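Local coordinates for sensor protein kinase WalK (Staphylococcus aureus, PDB 4YWZ) that acts as an essential membrane sensor histidine kinase of the WalKR two-component system, its extracellular Cache-type receptor domain probably sensing a signal outside the cell, at residues A[32-37]-A[41-46]; A[24-29]-A[51-56]; A[108-111]-A[116-119]; A[89-94]-A[119-124]; A[69-74]-A[80-85]. The protein carries 1 engineered substitution. All coordinates share one frame; numbering follows the deposited sequence.

How the contacts relate
All five contacts lie in one receptor domain, a five-stranded antiparallel sheet with the long helix 7-37 packed along it, consistent with a Cache fold. Contacts 1 and 2, with centres 14 Å apart, both use that helix; contact 1 is nested within the chain loop that contact 2 closes. Both close before contact 5, which in turn precedes contacts 4 and 3; these last two end on strand 114-126 and share Val119. Glu27 packs on Ile122 and Pro123, joining contacts 2 and 4, while Gln69 and Gln93 probably hydrogen-bond between contacts 5 and 4. Contacts 1 and 3 lie on opposite sides of the chain's centre, about 31 Å apart between centres.

Contact 1 of 5, residues A[32-37]-A[41-46]; sequences KVYDEK and NAQKDI
Asp45 OD2 accepts a hydrogen bond from Lys37 NZ, 2.8 Å long and part of a salt bridge, on its syn lone pair, and the two side chains cross at about a right angle. The lysine chain beyond CG is extended, which carries its ammonium group across to the aspartate. The same oxygen also lies 3.5 Å from Val33 CG1, so the charged pair borders an apolar patch. There Ala42 CB is wedged between two residues of helix 7-37: it meets Val33 CG1 at 3.6 Å and sits over one face of the Tyr34 ring, a CH-pi contact of 3.9 Å to the centroid and 19° off the normal. The ring reaches this methyl with CG beside the backbone N (chi1 -84°). At the ring's far end, Ile46 CD1 approaches the edge, 3.7 Å from Tyr34 OH. The hydroxyl is joined to Gln43 OE1 through a water lying in the ring plane, 2.7 Å from Tyr34 OH. Two more waters donate to Lys37 O; one accepts from Asn41 N and the other from Asn41 ND2, tying the two helices through solvent. The contact lies where the chain reverses between helix 7-37 and the short helix 39-42; Tyr34 also packs on Val126 of strand 114-126, and Gln43 and Ile46 rest on Phe64 of strand 59-66.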
# COMPACT_ATOMS: atom_id res chain seq x y z
N LYS A 32 -2.82 -18.42 -18.41
CA LYS A 32 -4.04 -19.27 -18.48
C LYS A 32 -4.81 -18.96 -19.74
O LYS A 32 -5.33 -19.89 -20.37
CB LYS A 32 -4.90 -19.07 -17.21
CG LYS A 32 -4.17 -19.71 -16.06
CD LYS A 32 -5.03 -20.04 -14.84
CE LYS A 32 -4.18 -20.81 -13.83
NZ LYS A 32 -4.75 -20.73 -12.45
N VAL A 33 -4.87 -17.70 -20.15
CA VAL A 33 -5.54 -17.36 -21.36
C VAL A 33 -4.88 -17.99 -22.60
O VAL A 33 -5.56 -18.52 -23.50
CB VAL A 33 -5.69 -15.84 -21.59
CG1 VAL A 33 -6.58 -15.61 -22.76
CG2 VAL A 33 -6.40 -15.25 -20.41
N TYR A 34 -3.55 -18.01 -22.62
CA TYR A 34 -2.83 -18.75 -23.69
C TYR A 34 -3.11 -20.27 -23.69
O TYR A 34 -3.37 -20.84 -24.74
CB TYR A 34 -1.33 -18.52 -23.53
CG TYR A 34 -0.88 -17.23 -24.18
CD1 TYR A 34 -1.16 -16.02 -23.58
CD2 TYR A 34 -0.22 -17.22 -25.34
CE1 TYR A 34 -0.79 -14.80 -24.19
CE2 TYR A 34 0.19 -16.02 -25.96
CZ TYR A 34 -0.10 -14.81 -25.37
OH TYR A 34 0.34 -13.65 -26.01
N ASP A 35 -3.09 -20.87 -22.51
CA ASP A 35 -3.33 -22.34 -22.34
C ASP A 35 -4.74 -22.65 -22.82
O ASP A 35 -5.00 -23.69 -23.41
CB ASP A 35 -3.23 -22.76 -20.92
CG ASP A 35 -1.82 -22.75 -20.36
OD1 ASP A 35 -0.88 -22.94 -21.12
OD2 ASP A 35 -1.74 -22.65 -19.11
N GLU A 36 -5.66 -21.70 -22.67
CA GLU A 36 -7.05 -22.00 -22.98
C GLU A 36 -7.42 -21.70 -24.39
O GLU A 36 -8.18 -22.48 -24.99
CB GLU A 36 -7.98 -21.31 -22.02
CG GLU A 36 -7.90 -21.91 -20.61
CD GLU A 36 -8.82 -21.22 -19.59
OE1 GLU A 36 -9.73 -20.45 -20.02
OE2 GLU A 36 -8.60 -21.46 -18.38
N LYS A 37 -6.93 -20.58 -24.94
CA LYS A 37 -7.37 -20.04 -26.23
C LYS A 37 -6.39 -20.14 -27.37
O LYS A 37 -6.77 -19.90 -28.54
CB LYS A 37 -7.71 -18.55 -26.06
CG LYS A 37 -8.85 -18.32 -25.02
CD LYS A 37 -9.53 -16.98 -25.25
CE LYS A 37 -10.68 -16.79 -24.25
NZ LYS A 37 -11.26 -15.45 -24.48
N ASN A 41 -5.77 -15.89 -30.31
CA ASN A 41 -6.96 -15.36 -29.60
C ASN A 41 -6.67 -14.84 -28.21
O ASN A 41 -7.42 -14.01 -27.69
CB ASN A 41 -8.07 -16.42 -29.57
CG ASN A 41 -8.69 -16.64 -30.96
OD1 ASN A 41 -8.70 -15.77 -31.82
ND2 ASN A 41 -9.21 -17.81 -31.16
N ALA A 42 -5.65 -15.34 -27.53
CA ALA A 42 -5.36 -14.83 -26.18
C ALA A 42 -4.90 -13.40 -26.22
O ALA A 42 -5.23 -12.59 -25.29
CB ALA A 42 -4.28 -15.64 -25.53
N GLN A 43 -4.10 -13.10 -27.26
CA GLN A 43 -3.34 -11.83 -27.35
C GLN A 43 -4.30 -10.62 -27.45
O GLN A 43 -3.87 -9.47 -27.48
CB GLN A 43 -2.17 -11.83 -28.43
CG GLN A 43 -1.00 -10.92 -27.94
CD GLN A 43 0.33 -10.84 -28.77
OE1 GLN A 43 1.52 -11.14 -28.28
NE2 GLN A 43 0.19 -10.30 -29.99
N LYS A 44 -5.60 -10.87 -27.45
CA LYS A 44 -6.60 -9.82 -27.41
C LYS A 44 -7.27 -9.63 -26.03
O LYS A 44 -7.98 -8.65 -25.83
CB LYS A 44 -7.69 -10.11 -28.44
CG LYS A 44 -7.14 -10.41 -29.83
CD LYS A 44 -7.50 -11.81 -30.31
CE LYS A 44 -8.91 -11.87 -30.93
NZ LYS A 44 -8.97 -12.76 -32.13
N ASP A 45 -7.05 -10.56 -25.10
CA ASP A 45 -7.60 -10.47 -23.74
C ASP A 45 -6.50 -9.84 -22.80
O ASP A 45 -6.81 -9.57 -21.62
CB ASP A 45 -7.92 -11.84 -23.14
CG ASP A 45 -9.11 -12.52 -23.83
OD1 ASP A 45 -9.73 -11.89 -24.70
OD2 ASP A 45 -9.45 -13.64 -23.41
N ILE A 46 -5.32 -9.56 -23.35
CA ILE A 46 -4.21 -9.07 -22.50
C ILE A 46 -4.55 -7.65 -21.99
O ILE A 46 -4.32 -7.33 -20.80
CB ILE A 46 -2.87 -9.10 -23.26
CG1 ILE A 46 -2.42 -10.55 -23.46
CG2 ILE A 46 -1.75 -8.38 -22.54
CD1 ILE A 46 -1.27 -10.68 -24.43
O HOH W 1 1.90 -13.87 -28.25
O HOH W 2 -5.78 -18.75 -30.85
O HOH W 3 -9.40 -19.87 -29.33

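Contact 2 of 5, residues A[24-29]-A[51-56]; sequences KQLEIS and SEYANM. Engineered in segment 51-56: Met56 (natural residue Arg).
With chi1 at 176°, Leu26 swings its CD1 branch over the Tyr53 ring, which its own chi1 of -77° turns toward helix 7-37; leucine and ring slide past each other in opposite directions. Leu26 CB lies over the centre of the tyrosine face, a CH-pi contact of 3.8 Å to the centroid and only 9° off the normal. Further along the same ring, Leu26 CD1 touches Tyr53 CD2 at 3.7 Å. The phenol end touches the Gln25 side chain, Tyr53 OH standing 3.5 Å from Gln25 CG. Its proton goes to a water 2.6 Å from Tyr53 OH, and that water in turn donates to Ser29 OG, bridging the two helices at the polar end of the ring. Helices 7-37 and 46-54 pack side by side on strand 59-66, Leu26 and Tyr53 both meeting Ile62, while Ile150 of the second subunit covers another part of Tyr53.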
# COMPACT_ATOMS: atom_id res chain seq x y z
N LYS A 24 2.53 -11.32 -10.09
CA LYS A 24 2.56 -12.80 -10.27
C LYS A 24 1.18 -13.26 -10.68
O LYS A 24 1.01 -14.09 -11.54
CB LYS A 24 3.03 -13.52 -9.04
CG LYS A 24 3.10 -15.06 -9.26
CD LYS A 24 3.81 -15.51 -10.53
CE LYS A 24 4.10 -17.03 -10.49
NZ LYS A 24 4.95 -17.32 -11.68
N GLN A 25 0.15 -12.76 -10.04
CA GLN A 25 -1.16 -13.17 -10.41
C GLN A 25 -1.56 -12.70 -11.79
O GLN A 25 -2.24 -13.41 -12.53
CB GLN A 25 -2.18 -12.73 -9.26
CG GLN A 25 -3.48 -13.47 -9.42
CD GLN A 25 -3.35 -14.91 -9.07
OE1 GLN A 25 -2.67 -15.25 -8.11
NE2 GLN A 25 -3.81 -15.76 -9.96
N LEU A 26 -1.15 -11.50 -12.24
CA LEU A 26 -1.36 -11.09 -13.58
C LEU A 26 -0.66 -12.07 -14.57
O LEU A 26 -1.24 -12.41 -15.62
CB LEU A 26 -0.83 -9.68 -13.79
CG LEU A 26 -0.87 -9.05 -15.18
CD1 LEU A 26 -2.20 -9.13 -15.79
CD2 LEU A 26 -0.34 -7.58 -15.16
N GLU A 27 0.56 -12.42 -14.21
CA GLU A 27 1.36 -13.31 -15.11
C GLU A 27 0.63 -14.66 -15.27
O GLU A 27 0.46 -15.18 -16.41
CB GLU A 27 2.73 -13.51 -14.55
CG GLU A 27 3.65 -14.40 -15.41
CD GLU A 27 3.68 -15.87 -15.15
OE1 GLU A 27 3.30 -16.28 -14.03
OE2 GLU A 27 4.05 -16.66 -16.17
N ILE A 28 0.14 -15.18 -14.14
CA ILE A 28 -0.61 -16.47 -14.14
C ILE A 28 -1.88 -16.34 -14.94
O ILE A 28 -2.28 -17.21 -15.76
CB ILE A 28 -0.92 -16.93 -12.68
CG1 ILE A 28 0.35 -17.37 -11.97
CG2 ILE A 28 -2.03 -18.01 -12.72
CD1 ILE A 28 0.17 -17.53 -10.46
N SER A 29 -2.58 -15.21 -14.81
CA SER A 29 -3.75 -14.95 -15.60
C SER A 29 -3.54 -14.93 -17.10
O SER A 29 -4.36 -15.49 -17.84
CB SER A 29 -4.50 -13.60 -15.16
OG SER A 29 -4.73 -13.67 -13.72
N SER A 51 -5.17 -3.60 -17.75
CA SER A 51 -5.95 -2.43 -17.21
C SER A 51 -6.57 -2.63 -15.84
O SER A 51 -6.54 -1.66 -15.02
CB SER A 51 -7.02 -2.07 -18.23
OG SER A 51 -6.35 -1.41 -19.31
N GLU A 52 -7.10 -3.83 -15.54
CA GLU A 52 -7.63 -4.15 -14.22
C GLU A 52 -6.58 -4.01 -13.18
O GLU A 52 -6.78 -3.45 -12.11
CB GLU A 52 -8.13 -5.57 -14.17
CG GLU A 52 -9.43 -5.79 -14.92
CD GLU A 52 -9.83 -7.26 -15.01
OE1 GLU A 52 -9.09 -8.16 -14.55
OE2 GLU A 52 -10.95 -7.50 -15.51
N TYR A 53 -5.40 -4.59 -13.44
CA TYR A 53 -4.33 -4.52 -12.52
C TYR A 53 -3.76 -3.09 -12.26
O TYR A 53 -3.30 -2.81 -11.09
CB TYR A 53 -3.21 -5.55 -12.90
CG TYR A 53 -3.57 -6.97 -12.50
CD1 TYR A 53 -2.99 -7.56 -11.42
CD2 TYR A 53 -4.46 -7.71 -13.22
CE1 TYR A 53 -3.34 -8.85 -11.00
CE2 TYR A 53 -4.82 -8.97 -12.80
CZ TYR A 53 -4.20 -9.53 -11.74
OH TYR A 53 -4.54 -10.82 -11.37
N ALA A 54 -3.74 -2.29 -13.31
CA ALA A 54 -3.11 -0.98 -13.24
C ALA A 54 -4.02 -0.02 -12.48
O ALA A 54 -3.57 1.07 -12.12
CB ALA A 54 -2.77 -0.42 -14.60
N ASN A 55 -5.23 -0.45 -12.21
CA ASN A 55 -6.12 0.40 -11.37
C ASN A 55 -5.61 0.56 -9.98
O ASN A 55 -6.05 1.47 -9.26
CB ASN A 55 -7.49 -0.27 -11.28
CG ASN A 55 -8.56 0.69 -10.88
OD1 ASN A 55 -9.16 0.58 -9.81
ND2 ASN A 55 -8.79 1.69 -11.76
N MSE A 56 -4.74 -0.34 -9.51
CA MSE A 56 -4.23 -0.24 -8.18
C MSE A 56 -3.54 1.13 -8.07
O MSE A 56 -2.90 1.61 -9.03
CB MSE A 56 -3.31 -1.42 -7.95
CG MSE A 56 -2.32 -1.29 -6.87
SE MSE A 56 -1.35 -2.97 -7.13
CE MSE A 56 -0.49 -2.59 -5.50
O HOH W 4 -6.77 -11.84 -12.14

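Contact 3 of 5, residues A[108-111]-A[116-119]; sequences KDYG and RVWV
Lys108 and Val117 lie on adjacent antiparallel strands, the backbone of Lys108 bonded to Asp115 and that of Val117 to Ile106, before the chain beyond Lys108 goes into the hairpin loop. The Tyr110 side chain reaches back toward the neighbouring strand, meeting Val117 from the opposite direction. Val117 CG2 comes up to the edge of the ring, in its plane, 3.6 Å from Tyr110 CE1 and 3.4 Å from Tyr110 OH. The second methyl also helps to frame the hydroxyl, Val117 CG1 being 3.7 Å from Tyr110 OH. Valine chi1 (170°) puts CG1 anti to the backbone N and CG2 beside it, which lets both branches face the phenol tip. These residues belong to the beta hairpin of strands 102-109 and 114-126, at the border of the sheet, where strand 102-109 is outermost within this chain. One face of the tyrosine ring is covered by Lys108 CG, 3.8 Å above the plane and offset toward the rim. Both polar ends turn to the same residue of strand 129-138: Tyr110 OH hydrogen-bonds to Glu137 OE1, while Lys108 NZ forms a salt bridge with Glu137 OE2. That pairing probably helps to hold the phenol oxygen beside the valine methyls. Where the hairpin begins to turn, Asp109 OD1 accepts from Gly111 N at 2.8 Å, an Asx turn, with an N-H...O angle of 139°.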
# COMPACT_ATOMS: atom_id res chain seq x y z
N LYS A 108 12.15 9.59 -13.05
CA LYS A 108 11.38 9.87 -14.19
C LYS A 108 10.47 11.07 -13.89
O LYS A 108 9.87 11.11 -12.80
CB LYS A 108 10.55 8.68 -14.59
CG LYS A 108 9.69 8.86 -15.75
CD LYS A 108 9.40 7.49 -16.42
CE LYS A 108 8.45 7.55 -17.56
NZ LYS A 108 8.33 6.27 -18.34
N ASP A 109 10.45 11.97 -14.86
CA ASP A 109 9.60 13.21 -14.72
C ASP A 109 8.40 13.04 -15.54
O ASP A 109 8.39 12.97 -16.76
CB ASP A 109 10.46 14.45 -15.02
CG ASP A 109 9.71 15.77 -14.89
OD1 ASP A 109 8.54 15.73 -14.61
OD2 ASP A 109 10.36 16.80 -15.18
N TYR A 110 7.27 12.90 -14.86
CA TYR A 110 6.01 12.76 -15.48
C TYR A 110 5.24 14.08 -15.67
O TYR A 110 4.13 14.11 -16.17
CB TYR A 110 5.14 11.89 -14.62
CG TYR A 110 5.60 10.46 -14.42
CD1 TYR A 110 6.39 10.10 -13.35
CD2 TYR A 110 5.30 9.50 -15.36
CE1 TYR A 110 6.76 8.73 -13.16
CE2 TYR A 110 5.68 8.18 -15.16
CZ TYR A 110 6.37 7.79 -14.06
OH TYR A 110 6.84 6.48 -13.87
N GLY A 111 5.82 15.13 -15.11
CA GLY A 111 5.23 16.48 -15.21
C GLY A 111 5.46 17.31 -13.96
O GLY A 111 5.09 18.48 -13.95
N ARG A 116 11.35 9.34 -8.07
CA ARG A 116 11.79 7.90 -7.91
C ARG A 116 10.68 6.92 -8.24
O ARG A 116 9.58 7.01 -7.75
CB ARG A 116 12.28 7.59 -6.53
CG ARG A 116 13.77 7.86 -6.45
CD ARG A 116 14.36 7.59 -5.09
NE ARG A 116 13.88 8.62 -4.24
CZ ARG A 116 14.44 9.03 -3.12
NH1 ARG A 116 15.55 8.46 -2.67
NH2 ARG A 116 13.82 9.98 -2.43
N VAL A 117 10.97 5.95 -9.16
CA VAL A 117 10.00 4.98 -9.64
C VAL A 117 10.63 3.60 -9.62
O VAL A 117 11.78 3.46 -9.91
CB VAL A 117 9.58 5.31 -11.08
CG1 VAL A 117 8.76 4.18 -11.69
CG2 VAL A 117 8.73 6.60 -11.07
N TRP A 118 9.92 2.60 -9.21
CA TRP A 118 10.45 1.29 -9.11
C TRP A 118 9.94 0.54 -10.32
O TRP A 118 8.73 0.38 -10.55
CB TRP A 118 10.02 0.56 -7.82
CG TRP A 118 10.69 -0.73 -7.57
CD1 TRP A 118 12.02 -0.93 -7.50
CD2 TRP A 118 10.08 -2.03 -7.36
NE1 TRP A 118 12.31 -2.29 -7.24
CE2 TRP A 118 11.14 -2.97 -7.17
CE3 TRP A 118 8.78 -2.49 -7.36
CZ2 TRP A 118 10.89 -4.32 -6.92
CZ3 TRP A 118 8.54 -3.85 -7.18
CH2 TRP A 118 9.60 -4.73 -6.97
N VAL A 119 10.88 -0.04 -11.09
CA VAL A 119 10.56 -0.76 -12.31
C VAL A 119 10.78 -2.26 -12.01
O VAL A 119 11.80 -2.68 -11.44
CB VAL A 119 11.52 -0.43 -13.48
CG1 VAL A 119 11.39 -1.42 -14.67
CG2 VAL A 119 11.36 1.03 -13.87

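Contact 4 of 5, residues A[89-94]-A[119-124]; sequences DSSVQK and VYNIPV
Ser91, in the first turn of helix 90-98 just after its N-cap Asp89, meets Asn121 of strand 114-126 where the helix packs against the sheet; the axes of 90-94 and 119-124 approach to 8.6 Å at 31°. Followed from its root, Ser91 CB comes within 3.5 Å of Asn121 ND2. The next atom, OG, lies between the backbone N and the carbonyl carbon (chi1 70°), and from there it serves two partners. Ser91 OG accepts from Asn121 ND2 at 3.0 Å, lying close to the plane of the amide, though the N-H...O angle of 133° makes the bond bent. Its own proton goes to Asp89 OD1, 2.6 Å from Ser91 OG and on the syn side of the carboxylate. The same capping oxygen also takes Val92 N, from well above the carboxylate plane. The serine hydroxyl thereby links the strand amide to the capping carboxylate, and these two bonds probably fix its orientation. Asn121 is held from other strands as well: ND2 also gives a bond to Asn102 OD1, and OD1 receives one from Asn133 ND2. The amide is thus gripped at both ends within the buried interface, which probably fixes its rotation. Beside this polar network, Val92 crosses the asparagine side chain at about a right angle, with Val92 CG2 3.7 Å from Asn121 OD1.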
# COMPACT_ATOMS: atom_id res chain seq x y z
N ASP A 89 15.02 -1.73 -24.16
CA ASP A 89 15.16 -1.70 -22.70
C ASP A 89 15.95 -2.92 -22.28
O ASP A 89 15.52 -4.07 -22.48
CB ASP A 89 13.81 -1.60 -22.07
CG ASP A 89 13.83 -1.54 -20.58
OD1 ASP A 89 14.48 -2.36 -19.90
OD2 ASP A 89 13.13 -0.60 -20.04
N SER A 90 17.13 -2.66 -21.68
CA SER A 90 18.01 -3.75 -21.29
C SER A 90 17.46 -4.65 -20.16
O SER A 90 17.75 -5.83 -20.11
CB SER A 90 19.33 -3.14 -20.70
OG SER A 90 20.02 -2.74 -21.85
N SER A 91 16.66 -4.05 -19.29
CA SER A 91 16.09 -4.84 -18.18
C SER A 91 15.03 -5.78 -18.70
O SER A 91 14.92 -6.94 -18.31
CB SER A 91 15.52 -3.93 -17.05
OG SER A 91 14.35 -3.21 -17.41
N VAL A 92 14.30 -5.33 -19.70
CA VAL A 92 13.28 -6.17 -20.38
C VAL A 92 14.00 -7.33 -21.10
O VAL A 92 13.59 -8.49 -21.02
CB VAL A 92 12.42 -5.39 -21.36
CG1 VAL A 92 11.55 -6.24 -22.30
CG2 VAL A 92 11.55 -4.38 -20.60
N GLN A 93 15.07 -7.00 -21.84
CA GLN A 93 15.89 -8.02 -22.55
C GLN A 93 16.39 -9.07 -21.57
O GLN A 93 16.36 -10.27 -21.93
CB GLN A 93 17.06 -7.35 -23.29
CG GLN A 93 16.66 -6.43 -24.42
CD GLN A 93 17.70 -5.38 -25.01
OE1 GLN A 93 18.59 -4.91 -24.36
NE2 GLN A 93 17.45 -4.97 -26.22
N LYS A 94 16.86 -8.62 -20.39
CA LYS A 94 17.36 -9.51 -19.37
C LYS A 94 16.24 -10.51 -18.95
O LYS A 94 16.40 -11.72 -18.88
CB LYS A 94 18.06 -8.85 -18.25
CG LYS A 94 18.60 -9.75 -17.21
CD LYS A 94 19.31 -8.95 -16.12
CE LYS A 94 20.04 -9.87 -15.20
NZ LYS A 94 20.30 -9.31 -13.86
N VAL A 119 10.88 -0.04 -11.09
CA VAL A 119 10.56 -0.76 -12.31
C VAL A 119 10.78 -2.26 -12.01
O VAL A 119 11.80 -2.68 -11.44
CB VAL A 119 11.52 -0.43 -13.48
CG1 VAL A 119 11.39 -1.42 -14.67
CG2 VAL A 119 11.36 1.03 -13.87
N TYR A 120 9.70 -3.03 -12.24
CA TYR A 120 9.68 -4.51 -12.04
C TYR A 120 9.29 -5.12 -13.36
O TYR A 120 8.28 -4.81 -14.00
CB TYR A 120 8.70 -4.84 -10.94
CG TYR A 120 8.58 -6.33 -10.66
CD1 TYR A 120 9.59 -6.93 -10.00
CD2 TYR A 120 7.48 -7.04 -11.05
CE1 TYR A 120 9.55 -8.31 -9.71
CE2 TYR A 120 7.38 -8.39 -10.79
CZ TYR A 120 8.44 -9.00 -10.16
OH TYR A 120 8.38 -10.39 -9.85
N ASN A 121 10.06 -6.13 -13.77
CA ASN A 121 9.77 -6.94 -14.88
C ASN A 121 9.57 -8.43 -14.43
O ASN A 121 10.36 -8.97 -13.65
CB ASN A 121 10.97 -6.98 -15.82
CG ASN A 121 11.18 -5.69 -16.55
OD1 ASN A 121 10.30 -5.27 -17.27
ND2 ASN A 121 12.30 -5.10 -16.37
N ILE A 122 8.48 -8.99 -14.93
CA ILE A 122 8.21 -10.44 -14.77
C ILE A 122 7.90 -11.05 -16.11
O ILE A 122 7.01 -10.65 -16.84
CB ILE A 122 7.12 -10.76 -13.71
CG1 ILE A 122 6.96 -12.30 -13.61
CG2 ILE A 122 5.84 -10.04 -13.95
CD1 ILE A 122 6.08 -12.76 -12.47
N PRO A 123 8.74 -12.03 -16.50
CA PRO A 123 8.45 -12.68 -17.76
C PRO A 123 7.21 -13.58 -17.65
O PRO A 123 7.01 -14.18 -16.61
CB PRO A 123 9.72 -13.57 -18.00
CG PRO A 123 10.41 -13.74 -16.73
CD PRO A 123 9.98 -12.52 -15.88
N VAL A 124 6.49 -13.67 -18.75
CA VAL A 124 5.29 -14.50 -18.91
C VAL A 124 5.73 -15.79 -19.58
O VAL A 124 6.36 -15.73 -20.61
CB VAL A 124 4.15 -13.83 -19.65
CG1 VAL A 124 2.94 -14.75 -19.71
CG2 VAL A 124 3.82 -12.48 -19.00

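Contact 5 of 5, residues A[69-74]-A[80-85]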
# COMPACT_ATOMS: atom_id res chain seq x y z
N GLN A 69 10.59 -8.07 -28.26
CA GLN A 69 10.72 -6.77 -27.65
C GLN A 69 9.77 -5.72 -28.19
O GLN A 69 9.94 -4.51 -27.97
CB GLN A 69 12.17 -6.30 -27.66
CG GLN A 69 13.05 -7.30 -26.98
CD GLN A 69 14.47 -6.95 -27.15
OE1 GLN A 69 14.94 -5.85 -26.69
NE2 GLN A 69 15.23 -7.94 -27.67
N ILE A 70 8.70 -6.15 -28.83
CA ILE A 70 7.72 -5.19 -29.31
C ILE A 70 6.68 -4.93 -28.25
O ILE A 70 6.17 -5.88 -27.60
CB ILE A 70 6.99 -5.81 -30.54
CG1 ILE A 70 7.97 -6.15 -31.68
CG2 ILE A 70 5.90 -4.86 -31.02
CD1 ILE A 70 8.72 -4.96 -32.13
N ILE A 71 6.41 -3.64 -28.01
CA ILE A 71 5.38 -3.22 -27.09
C ILE A 71 4.03 -3.53 -27.69
O ILE A 71 3.65 -2.95 -28.71
CB ILE A 71 5.52 -1.78 -26.69
CG1 ILE A 71 6.86 -1.55 -25.99
CG2 ILE A 71 4.41 -1.36 -25.74
CD1 ILE A 71 7.35 -0.13 -25.90
N ILE A 72 3.29 -4.41 -27.03
CA ILE A 72 1.98 -4.91 -27.52
C ILE A 72 0.87 -4.11 -26.95
O ILE A 72 -0.19 -3.79 -27.65
CB ILE A 72 1.82 -6.43 -27.16
CG1 ILE A 72 2.88 -7.31 -27.82
CG2 ILE A 72 0.44 -6.96 -27.53
CD1 ILE A 72 2.98 -7.08 -29.31
N ALA A 73 1.00 -3.73 -25.67
CA ALA A 73 -0.12 -3.11 -24.96
C ALA A 73 0.47 -2.29 -23.82
O ALA A 73 1.48 -2.64 -23.24
CB ALA A 73 -1.04 -4.14 -24.38
N THR A 74 -0.29 -1.23 -23.50
CA THR A 74 -0.04 -0.39 -22.35
C THR A 74 -1.35 -0.01 -21.69
O THR A 74 -2.41 0.07 -22.34
CB THR A 74 0.72 0.92 -22.70
OG1 THR A 74 0.86 1.73 -21.52
CG2 THR A 74 0.05 1.77 -23.79
N ARG A 80 -0.07 5.48 -25.97
CA ARG A 80 -0.49 4.66 -27.10
C ARG A 80 0.46 4.72 -28.32
O ARG A 80 0.53 3.72 -29.10
CB ARG A 80 -1.99 4.93 -27.43
CG ARG A 80 -2.26 5.70 -28.73
CD ARG A 80 -3.75 6.10 -28.87
NE ARG A 80 -4.16 7.03 -27.80
CZ ARG A 80 -3.77 8.30 -27.69
NH1 ARG A 80 -2.97 8.85 -28.60
NH2 ARG A 80 -4.19 9.05 -26.67
N SER A 81 1.23 5.80 -28.50
CA SER A 81 2.24 5.82 -29.55
C SER A 81 3.37 4.75 -29.42
O SER A 81 4.00 4.38 -30.42
CB SER A 81 2.83 7.19 -29.73
OG SER A 81 3.55 7.63 -28.61
N LEU A 82 3.62 4.22 -28.20
CA LEU A 82 4.62 3.18 -28.04
C LEU A 82 4.21 1.86 -28.64
O LEU A 82 5.10 1.02 -28.88
CB LEU A 82 4.92 2.95 -26.56
CG LEU A 82 5.45 4.14 -25.74
CD1 LEU A 82 5.68 3.68 -24.33
CD2 LEU A 82 6.71 4.71 -26.40
N ILE A 83 2.91 1.59 -28.81
CA ILE A 83 2.44 0.28 -29.29
C ILE A 83 3.12 -0.00 -30.64
O ILE A 83 3.20 0.89 -31.52
CB ILE A 83 0.89 0.23 -29.37
CG1 ILE A 83 0.30 0.40 -27.95
CG2 ILE A 83 0.40 -1.05 -30.02
CD1 ILE A 83 -1.10 0.92 -27.99
N ASN A 84 3.60 -1.22 -30.81
CA ASN A 84 4.34 -1.71 -31.95
C ASN A 84 5.78 -1.21 -32.13
O ASN A 84 6.45 -1.59 -33.09
CB ASN A 84 3.54 -1.45 -33.24
CG ASN A 84 2.27 -2.26 -33.26
OD1 ASN A 84 2.27 -3.41 -32.87
ND2 ASN A 84 1.19 -1.65 -33.61
N GLN A 85 6.27 -0.40 -31.22
CA GLN A 85 7.66 -0.02 -31.19
C GLN A 85 8.46 -1.02 -30.38
O GLN A 85 7.94 -1.68 -29.50
CB GLN A 85 7.78 1.38 -30.62
CG GLN A 85 6.96 2.35 -31.45
CD GLN A 85 7.10 3.83 -31.18
OE1 GLN A 85 7.07 4.31 -30.04
NE2 GLN A 85 7.16 4.59 -32.26
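A type II beta turn from Leu82 to Gln85 presses its backbone against the edge strand 71-74. Two backbone bonds fasten the pair: Ile71 N donates to Gln85 O at 2.9 Å, almost straight at 176°, and Asn84 N donates to Ile71 O at 2.7 Å. Weaker CA-H...O contacts flank them, with Ile70 CA 3.5 Å from Gln85 O and Ile83 CA 3.5 Å from Ile71 O. In the sheet, strand 71-74 is outermost within this chain, and on its other side Ile72 and Ala73 both face Phe64 in a classic beta bulge; the loop therefore covers the edge away from strand 59-66. Among the side chains, Ile71 lies over the turn, its CB 3.6 Å from Leu82 O and its CD1 4.0 Å from Leu82 CB. Ile70 instead sends its CG2 branch, anti to the backbone N, onto Asn84 CA at 3.6 Å. Ile83 CG2 closes on Ile72 O at 3.7 Å.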